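Local coordinates for protein thiol transferase (Phanerochaete chrysosporium, PDB 4F0B) that probably acts as a Ure2p-type glutathione transferase with the GST fold and binds oxidized glutathione disulfide, at residues A[22-27]-A[214-219]; A[87-92]-A[176-181]; A[117-122]-A[180-185]. All coordinates share one frame; numbering follows the deposited sequence.

Contact 1. Residues A[22-27]-A[214-219]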
loop_
_atom_site.group_PDB
_atom_site.type_symbol
_atom_site.label_atom_id
_atom_site.label_comp_id
_atom_site.label_asym_id
_atom_site.label_seq_id
_atom_site.Cartn_x
_atom_site.Cartn_y
_atom_site.Cartn_z
ATOM N N PRO A 22 12.710 6.816 -3.245
ATOM C CA PRO A 22 13.728 5.914 -3.816
ATOM C C PRO A 22 15.093 6.569 -3.942
ATOM O O PRO A 22 16.104 5.864 -3.849
ATOM C CB PRO A 22 13.159 5.549 -5.200
ATOM C CG PRO A 22 11.630 5.837 -5.089
ATOM C CD PRO A 22 11.609 7.086 -4.207
ATOM N N ALA A 23 15.148 7.882 -4.166
ATOM C CA ALA A 23 16.439 8.572 -4.281
ATOM C C ALA A 23 17.163 8.566 -2.934
ATOM O O ALA A 23 18.377 8.402 -2.874
ATOM C CB ALA A 23 16.267 10.002 -4.820
ATOM N N ILE A 24 16.408 8.743 -1.859
ATOM C CA ILE A 24 16.983 8.618 -0.525
ATOM C C ILE A 24 17.603 7.227 -0.329
ATOM O O ILE A 24 18.770 7.134 0.055
ATOM C CB ILE A 24 15.943 8.905 0.550
ATOM C CG1 ILE A 24 15.573 10.393 0.542
ATOM C CG2 ILE A 24 16.486 8.451 1.934
ATOM C CD1 ILE A 24 14.329 10.726 1.418
ATOM N N LEU A 25 16.864 6.164 -0.641
ATOM C CA LEU A 25 17.458 4.850 -0.507
ATOM C C LEU A 25 18.685 4.661 -1.409
ATOM O O LEU A 25 19.690 4.123 -0.957
ATOM C CB LEU A 25 16.418 3.769 -0.766
ATOM C CG LEU A 25 16.985 2.346 -0.641
ATOM C CD1 LEU A 25 17.552 2.038 0.732
ATOM C CD2 LEU A 25 15.882 1.369 -1.010
ATOM N N LEU A 26 18.616 5.105 -2.672
ATOM C CA LEU A 26 19.781 4.982 -3.559
ATOM C C LEU A 26 21.000 5.664 -2.950
ATOM O O LEU A 26 22.103 5.122 -2.986
ATOM C CB LEU A 26 19.459 5.565 -4.936
ATOM C CG LEU A 26 18.514 4.670 -5.755
ATOM C CD1 LEU A 26 17.852 5.459 -6.872
ATOM C CD2 LEU A 26 19.300 3.490 -6.329
ATOM N N GLU A 27 20.828 6.850 -2.371
ATOM C CA GLU A 27 21.972 7.523 -1.759
ATOM C C GLU A 27 22.440 6.833 -0.469
ATOM O O GLU A 27 23.642 6.794 -0.202
ATOM C CB GLU A 27 21.654 9.004 -1.500
ATOM C CG GLU A 27 21.530 9.861 -2.767
ATOM C CD GLU A 27 22.834 9.933 -3.554
ATOM O OE1 GLU A 27 23.949 9.909 -2.961
ATOM O OE2 GLU A 27 22.784 10.043 -4.801
ATOM N N PRO A 214 23.235 13.060 5.636
ATOM C CA PRO A 214 23.696 13.515 4.319
ATOM C C PRO A 214 23.079 12.740 3.148
ATOM O O PRO A 214 22.792 13.361 2.126
ATOM C CB PRO A 214 25.214 13.303 4.406
ATOM C CG PRO A 214 25.518 13.554 5.868
ATOM C CD PRO A 214 24.349 12.915 6.599
ATOM N N ALA A 215 22.873 11.440 3.277
ATOM C CA ALA A 215 22.298 10.702 2.156
ATOM C C ALA A 215 20.861 11.129 1.883
ATOM O O ALA A 215 20.421 11.128 0.726
ATOM C CB ALA A 215 22.385 9.205 2.395
ATOM N N VAL A 216 20.125 11.468 2.947
ATOM C CA VAL A 216 18.774 11.963 2.792
ATOM C C VAL A 216 18.776 13.279 2.010
ATOM O O VAL A 216 18.013 13.435 1.032
ATOM C CB VAL A 216 18.116 12.105 4.168
ATOM C CG1 VAL A 216 16.802 12.869 4.063
ATOM C CG2 VAL A 216 17.820 10.724 4.745
ATOM N N GLN A 217 19.654 14.218 2.397
ATOM C CA GLN A 217 19.725 15.488 1.677
ATOM C C GLN A 217 20.130 15.243 0.211
ATOM O O GLN A 217 19.544 15.855 -0.694
ATOM C CB GLN A 217 20.711 16.452 2.373
ATOM C CG GLN A 217 20.162 16.846 3.763
ATOM C CD GLN A 217 18.799 17.531 3.632
ATOM O OE1 GLN A 217 18.626 18.432 2.791
ATOM N NE2 GLN A 217 17.824 17.099 4.435
ATOM N N ALA A 218 21.101 14.349 -0.028
ATOM C CA ALA A 218 21.514 14.066 -1.408
ATOM C C ALA A 218 20.358 13.475 -2.217
ATOM O O ALA A 218 20.159 13.853 -3.375
ATOM C CB ALA A 218 22.715 13.135 -1.435
ATOM N N GLY A 219 19.590 12.564 -1.622
ATOM C CA GLY A 219 18.469 11.999 -2.351
ATOM C C GLY A 219 17.396 13.015 -2.687
ATOM O O GLY A 219 16.901 13.085 -3.824
#

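Contact 2. Residues A[87-92]-A[176-181]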
loop_
_atom_site.group_PDB
_atom_site.type_symbol
_atom_site.label_atom_id
_atom_site.label_comp_id
_atom_site.label_asym_id
_atom_site.label_seq_id
_atom_site.Cartn_x
_atom_site.Cartn_y
_atom_site.Cartn_z
ATOM N N ILE A 87 9.395 -0.263 -5.033
ATOM C CA ILE A 87 10.730 0.167 -5.484
ATOM C C ILE A 87 11.748 0.038 -4.333
ATOM O O ILE A 87 12.853 -0.499 -4.527
ATOM C CB ILE A 87 10.693 1.603 -5.983
ATOM C CG1 ILE A 87 9.808 1.698 -7.248
ATOM C CG2 ILE A 87 12.123 2.095 -6.282
ATOM C CD1 ILE A 87 9.390 3.124 -7.614
ATOM N N LEU A 88 11.332 0.487 -3.134
ATOM C CA LEU A 88 12.230 0.364 -1.978
ATOM C C LEU A 88 12.573 -1.100 -1.718
ATOM O O LEU A 88 13.730 -1.453 -1.479
ATOM C CB LEU A 88 11.573 0.999 -0.740
ATOM C CG LEU A 88 11.342 2.506 -0.842
ATOM C CD1 LEU A 88 10.599 3.012 0.402
ATOM C CD2 LEU A 88 12.642 3.303 -0.919
ATOM N N LEU A 89 11.558 -1.956 -1.732
ATOM C CA LEU A 89 11.783 -3.394 -1.506
ATOM C C LEU A 89 12.685 -4.015 -2.586
ATOM O O LEU A 89 13.571 -4.799 -2.271
ATOM C CB LEU A 89 10.440 -4.130 -1.438
ATOM C CG LEU A 89 9.691 -3.823 -0.127
ATOM C CD1 LEU A 89 8.230 -4.145 -0.330
ATOM C CD2 LEU A 89 10.240 -4.684 0.975
ATOM N N TYR A 90 12.453 -3.671 -3.850
ATOM C CA TYR A 90 13.281 -4.191 -4.934
ATOM C C TYR A 90 14.745 -3.780 -4.790
ATOM O O TYR A 90 15.655 -4.590 -4.928
ATOM C CB TYR A 90 12.780 -3.645 -6.272
ATOM C CG TYR A 90 13.577 -4.165 -7.445
ATOM C CD1 TYR A 90 13.243 -5.383 -8.052
ATOM C CD2 TYR A 90 14.691 -3.469 -7.935
ATOM C CE1 TYR A 90 14.003 -5.881 -9.124
ATOM C CE2 TYR A 90 15.447 -3.960 -8.996
ATOM C CZ TYR A 90 15.105 -5.170 -9.585
ATOM O OH TYR A 90 15.859 -5.653 -10.656
ATOM N N LEU A 91 14.958 -2.489 -4.540
ATOM C CA LEU A 91 16.324 -1.996 -4.434
ATOM C C LEU A 91 17.012 -2.613 -3.230
ATOM O O LEU A 91 18.207 -2.969 -3.305
ATOM C CB LEU A 91 16.337 -0.468 -4.341
ATOM C CG LEU A 91 15.956 0.286 -5.623
ATOM C CD1 LEU A 91 15.831 1.772 -5.336
ATOM C CD2 LEU A 91 17.009 0.052 -6.716
ATOM N N ALA A 92 16.287 -2.753 -2.131
ATOM C CA ALA A 92 16.873 -3.430 -0.976
ATOM C C ALA A 92 17.258 -4.867 -1.309
ATOM O O ALA A 92 18.366 -5.302 -0.979
ATOM C CB ALA A 92 15.928 -3.374 0.222
ATOM N N TYR A 176 17.164 2.181 11.516
ATOM C CA TYR A 176 16.699 2.954 10.355
ATOM C C TYR A 176 16.673 2.115 9.095
ATOM O O TYR A 176 17.627 1.411 8.777
ATOM C CB TYR A 176 17.650 4.123 10.164
ATOM C CG TYR A 176 17.493 4.930 8.897
ATOM C CD1 TYR A 176 16.451 5.855 8.756
ATOM C CD2 TYR A 176 18.408 4.806 7.862
ATOM C CE1 TYR A 176 16.331 6.627 7.606
ATOM C CE2 TYR A 176 18.291 5.589 6.711
ATOM C CZ TYR A 176 17.275 6.493 6.607
ATOM O OH TYR A 176 17.183 7.265 5.485
ATOM N N GLY A 177 15.560 2.191 8.381
ATOM C CA GLY A 177 15.476 1.424 7.146
ATOM C C GLY A 177 14.326 1.871 6.283
ATOM O O GLY A 177 13.778 2.973 6.437
ATOM N N ILE A 178 13.996 1.006 5.324
ATOM C CA ILE A 178 13.046 1.391 4.280
ATOM C C ILE A 178 11.652 1.751 4.788
ATOM O O ILE A 178 10.986 2.574 4.147
ATOM C CB ILE A 178 12.961 0.376 3.132
ATOM C CG1 ILE A 178 12.566 -1.022 3.628
ATOM C CG2 ILE A 178 14.309 0.345 2.374
ATOM C CD1 ILE A 178 12.333 -2.030 2.466
ATOM N N ALA A 179 11.206 1.206 5.928
ATOM C CA ALA A 179 9.937 1.666 6.471
ATOM C C ALA A 179 9.986 3.118 6.922
ATOM O O ALA A 179 9.022 3.870 6.695
ATOM C CB ALA A 179 9.478 0.795 7.608
ATOM N N ASP A 180 11.087 3.530 7.546
ATOM C CA ASP A 180 11.254 4.933 7.891
ATOM C C ASP A 180 11.325 5.808 6.659
ATOM O O ASP A 180 10.700 6.853 6.627
ATOM C CB ASP A 180 12.533 5.132 8.699
ATOM C CG ASP A 180 12.578 4.248 9.922
ATOM O OD1 ASP A 180 11.928 4.567 10.950
ATOM O OD2 ASP A 180 13.257 3.200 9.818
ATOM N N ILE A 181 12.105 5.375 5.674
ATOM C CA ILE A 181 12.295 6.164 4.465
ATOM C C ILE A 181 10.961 6.444 3.766
ATOM O O ILE A 181 10.679 7.584 3.378
ATOM C CB ILE A 181 13.343 5.505 3.533
ATOM C CG1 ILE A 181 14.742 5.548 4.180
ATOM C CG2 ILE A 181 13.365 6.187 2.149
ATOM C CD1 ILE A 181 15.763 4.606 3.506
#

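Contact 3. Residues A[117-122]-A[180-185]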
loop_
_atom_site.group_PDB
_atom_site.type_symbol
_atom_site.label_atom_id
_atom_site.label_comp_id
_atom_site.label_asym_id
_atom_site.label_seq_id
_atom_site.Cartn_x
_atom_site.Cartn_y
_atom_site.Cartn_z
ATOM N N GLN A 117 4.404 -4.883 6.831
ATOM C CA GLN A 117 3.207 -4.332 7.470
ATOM C C GLN A 117 3.305 -2.818 7.586
ATOM O O GLN A 117 2.322 -2.105 7.282
ATOM C CB GLN A 117 3.032 -4.961 8.857
ATOM C CG GLN A 117 2.750 -6.466 8.812
ATOM C CD GLN A 117 2.710 -7.037 10.194
ATOM O OE1 GLN A 117 1.992 -6.551 11.061
ATOM N NE2 GLN A 117 3.512 -8.095 10.433
ATOM N N TRP A 118 4.455 -2.295 8.029
ATOM C CA TRP A 118 4.588 -0.835 8.150
ATOM C C TRP A 118 4.667 -0.118 6.808
ATOM O O TRP A 118 4.126 0.982 6.677
ATOM C CB TRP A 118 5.711 -0.456 9.139
ATOM C CG TRP A 118 5.297 -0.769 10.548
ATOM C CD1 TRP A 118 5.588 -1.895 11.248
ATOM C CD2 TRP A 118 4.444 0.028 11.398
ATOM N NE1 TRP A 118 4.996 -1.842 12.508
ATOM C CE2 TRP A 118 4.274 -0.679 12.601
ATOM C CE3 TRP A 118 3.833 1.261 11.256
ATOM C CZ2 TRP A 118 3.502 -0.177 13.664
ATOM C CZ3 TRP A 118 3.063 1.756 12.305
ATOM C CH2 TRP A 118 2.919 1.035 13.488
ATOM N N LEU A 119 5.259 -0.760 5.799
ATOM C CA LEU A 119 5.227 -0.182 4.459
ATOM C C LEU A 119 3.800 -0.117 3.934
ATOM O O LEU A 119 3.373 0.923 3.403
ATOM C CB LEU A 119 6.109 -0.981 3.495
ATOM C CG LEU A 119 7.605 -0.779 3.683
ATOM C CD1 LEU A 119 8.351 -1.828 2.850
ATOM C CD2 LEU A 119 8.046 0.606 3.202
ATOM N N PHE A 120 3.056 -1.215 4.075
ATOM C CA PHE A 120 1.661 -1.221 3.624
ATOM C C PHE A 120 0.796 -0.250 4.440
ATOM O O PHE A 120 -0.118 0.393 3.861
ATOM C CB PHE A 120 1.081 -2.637 3.600
ATOM C CG PHE A 120 1.430 -3.411 2.364
ATOM C CD1 PHE A 120 0.835 -3.097 1.156
ATOM C CD2 PHE A 120 2.361 -4.468 2.408
ATOM C CE1 PHE A 120 1.163 -3.814 0.016
ATOM C CE2 PHE A 120 2.691 -5.202 1.265
ATOM C CZ PHE A 120 2.079 -4.879 0.046
ATOM N N PHE A 121 1.062 -0.107 5.736
ATOM C CA PHE A 121 0.349 0.881 6.529
ATOM C C PHE A 121 0.551 2.277 5.933
ATOM O O PHE A 121 -0.400 3.053 5.819
ATOM C CB PHE A 121 0.844 0.802 7.991
ATOM C CG PHE A 121 0.434 1.995 8.828
ATOM C CD1 PHE A 121 -0.875 2.125 9.322
ATOM C CD2 PHE A 121 1.355 2.982 9.124
ATOM C CE1 PHE A 121 -1.250 3.253 10.109
ATOM C CE2 PHE A 121 1.002 4.111 9.914
ATOM C CZ PHE A 121 -0.301 4.248 10.395
ATOM N N ALA A 122 1.791 2.630 5.634
ATOM C CA ALA A 122 2.103 3.937 5.061
ATOM C C ALA A 122 1.468 4.066 3.684
ATOM O O ALA A 122 0.932 5.129 3.333
ATOM C CB ALA A 122 3.604 4.068 4.884
ATOM N N ASP A 180 11.087 3.530 7.546
ATOM C CA ASP A 180 11.254 4.933 7.891
ATOM C C ASP A 180 11.325 5.808 6.659
ATOM O O ASP A 180 10.700 6.853 6.627
ATOM C CB ASP A 180 12.533 5.132 8.699
ATOM C CG ASP A 180 12.578 4.248 9.922
ATOM O OD1 ASP A 180 11.928 4.567 10.950
ATOM O OD2 ASP A 180 13.257 3.200 9.818
ATOM N N ILE A 181 12.105 5.375 5.674
ATOM C CA ILE A 181 12.295 6.164 4.465
ATOM C C ILE A 181 10.961 6.444 3.766
ATOM O O ILE A 181 10.679 7.584 3.378
ATOM C CB ILE A 181 13.343 5.505 3.533
ATOM C CG1 ILE A 181 14.742 5.548 4.180
ATOM C CG2 ILE A 181 13.365 6.187 2.149
ATOM C CD1 ILE A 181 15.763 4.606 3.506
ATOM N N LYS A 182 10.132 5.416 3.628
ATOM C CA LYS A 182 8.835 5.580 2.982
ATOM C C LYS A 182 7.976 6.634 3.655
ATOM O O LYS A 182 7.420 7.540 2.988
ATOM C CB LYS A 182 8.083 4.250 2.953
ATOM C CG LYS A 182 6.600 4.395 2.537
ATOM C CD LYS A 182 6.408 4.894 1.110
ATOM C CE LYS A 182 4.931 5.319 0.901
ATOM N NZ LYS A 182 4.764 6.105 -0.357
ATOM N N ILE A 183 7.868 6.554 4.980
ATOM C CA ILE A 183 7.003 7.491 5.674
ATOM C C ILE A 183 7.614 8.884 5.772
ATOM O O ILE A 183 6.879 9.883 5.711
ATOM C CB ILE A 183 6.632 6.969 7.068
ATOM C CG1 ILE A 183 5.876 5.645 6.896
ATOM C CG2 ILE A 183 5.757 8.006 7.805
ATOM C CD1 ILE A 183 5.475 4.920 8.200
ATOM N N PHE A 184 8.947 8.938 5.900
ATOM C CA PHE A 184 9.648 10.202 6.034
ATOM C C PHE A 184 9.340 11.185 4.901
ATOM O O PHE A 184 9.215 12.385 5.125
ATOM C CB PHE A 184 11.160 9.959 6.159
ATOM C CG PHE A 184 11.970 11.214 6.067
ATOM C CD1 PHE A 184 12.093 12.042 7.177
ATOM C CD2 PHE A 184 12.620 11.565 4.877
ATOM C CE1 PHE A 184 12.834 13.226 7.096
ATOM C CE2 PHE A 184 13.348 12.731 4.795
ATOM C CZ PHE A 184 13.466 13.553 5.883
ATOM N N GLY A 185 9.198 10.691 3.676
ATOM C CA GLY A 185 8.902 11.602 2.575
ATOM C C GLY A 185 7.624 12.413 2.792
ATOM O O GLY A 185 7.569 13.598 2.388
#

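Contact 1. Residues A[22-27]-A[214-219]
A close helix-helix crossing links Ile24, Ala23 and Glu27 of helix 20-33 to Gly219, Val216, Ala215 and Ala218 of the last helix, 214-222. Helix 20-33 belongs to the thioredoxin-like half of the GST fold, so the crossing ties the C-terminal end of the chain to that half. The axes of the two segments come within 7.5 Å, with 133° between their N-to-C directions. Small residues make this possible. Gly219 has no side chain, and its CA lies 3.9 Å from Ile24 N, backbone against backbone. Beside it, the Ala23 methyl CB sits 3.3 Å from Gly219 O. This oxygen takes a hydrogen bond from Ser222 OG.

Glu27 covers the other part of the crossing with its aliphatic stem. Its CB is 3.3 Å from Ala215 O, and the Ala215 methyl lies against the Glu27 carbonyl group. CG lies anti to its own carbonyl carbon, chi1 -69°, which puts it 3.5 Å from Gly219 N and 3.7 Å from Ala218 CB. The chain bends at chi2, -63°, and this brings CD and OE1 against the same Ala218 methyl. OE2 is bonded outside the contact, to Lys30 in a salt bridge and to the Tyr38 hydroxyl. On the inner side, Ile24 and Val216 meet obliquely by their CG2 methyls at 3.9 Å. Phe184 and Tyr176 pack against both of these side chains.

No hydrogen bond spans the two segments. The crossing therefore depends on close van der Waals fit between small residues and hydrocarbon, and on carbons packed against backbone carbonyls. The charge of Glu27 is probably balanced by Lys30 of the same helix, with Tyr38 of strand 38-42 as a second partner, while its methylene groups do the packing.

Contact 2. Residues A[87-92]-A[176-181]
Ile178 faces Leu88, Leu89 and Ala92 of helix 84-95 and carries most of this buried contact. Its CB lies 4.2 Å from Leu88 CB, and CG2 meets the same Leu88 carbon. CG1 stands between the backbone N and the carbonyl carbon, chi1 58°, and the chain then runs on extended. That sends the tip along the face of helix 84-95. CD1 ends 3.7 Å from Leu89 CD2, where the two side chains cross at about a right angle, and 4.4 Å from Ala92 CB. Leu88 branches to both isoleucines: CD1 is 3.8 Å from Ile178 O and CD2 4.3 Å from Ile181 CG2.

Ile178 is the first residue of its helix, after Gly177 at the N-cap. Asp180 OD2 accepts the Gly177 N-H at 2.9 Å, on the anti side of the carboxylate. This fits the N-capping motif known at this place in GSTs, here with glycine at the N-cap. Asp180 OD1 is held by Trp206 and by the backbone N of Ile172.

The contact joins helix 84-95 of the thioredoxin-like domain to the start of helix 178-187 in the helical domain, part of the interdomain core of the GST fold. Helix 20-33 lies beside it, with Leu25 on Leu88. Helix 109-139 flanks it, where Leu116 and Leu119 meet Leu89. Phe120 of the second subunit also packs on Leu89, and strand 73-76 backs Ile87 and Leu91 through Ile74.

Contact 3. Residues A[117-122]-A[180-185]
Lys182 and Ile183 of helix 178-187 pack against Leu119 and Ala122 of helix 109-139. The segments run nearly parallel, 16° apart, with axes 9.4 Å from each other. Lys182 comes first. Its CB lies 3.7 Å from Leu119 CD2, and the two side chains meet at a slant. CG leaves opposite the backbone N, chi1 169°, and reaches 3.8 Å from Ala122 CB. The chain bends at chi2, 64°, and NZ bonds to Thr84 OG1. Lys182 also touches the bound oxidized glutathione disulfide. Ile183 follows and meets the same Ala122 methyl. Its CG1 is only 3.4 Å from Ala122 CB, tighter than a usual van der Waals contact. CD1 lies 3.9 Å from the same methyl and 4.4 Å from Trp118 O. Beyond the pair, Phe184 turns to helix 201-211.

The arrangement is that of the all-helical C-terminal domain of the GST fold. Helix 178-187 packs nearly parallel to helix 109-139, which meets the second subunit through Phe120, stacked on its counterpart there, and Lys182 lines the glutathione pocket.

In the sequence, both segments of contacts 2 and 3 fall between the two segments of contact 1. Contacts 2 and 3 both use helix 178-187, share Asp180 and Ile181, and have centres about 9 Å apart. Helices 84-95 and 109-139, their other halves, follow each other in sequence. Contact 1 is centred about 11 Å from contact 2 and about 16 Å from contact 3. It still touches both: Leu25 meets Leu88, and Val216 meets Phe184. Helix 178-187 therefore lies among helices 20-33, 84-95, 109-139 and 214-222. Contacts 1 and 2 join the thioredoxin-like domain to the helical domain; contact 3 lies within the helical domain and reaches the glutathione pocket. Contacts 2 and 3 also touch the second subunit.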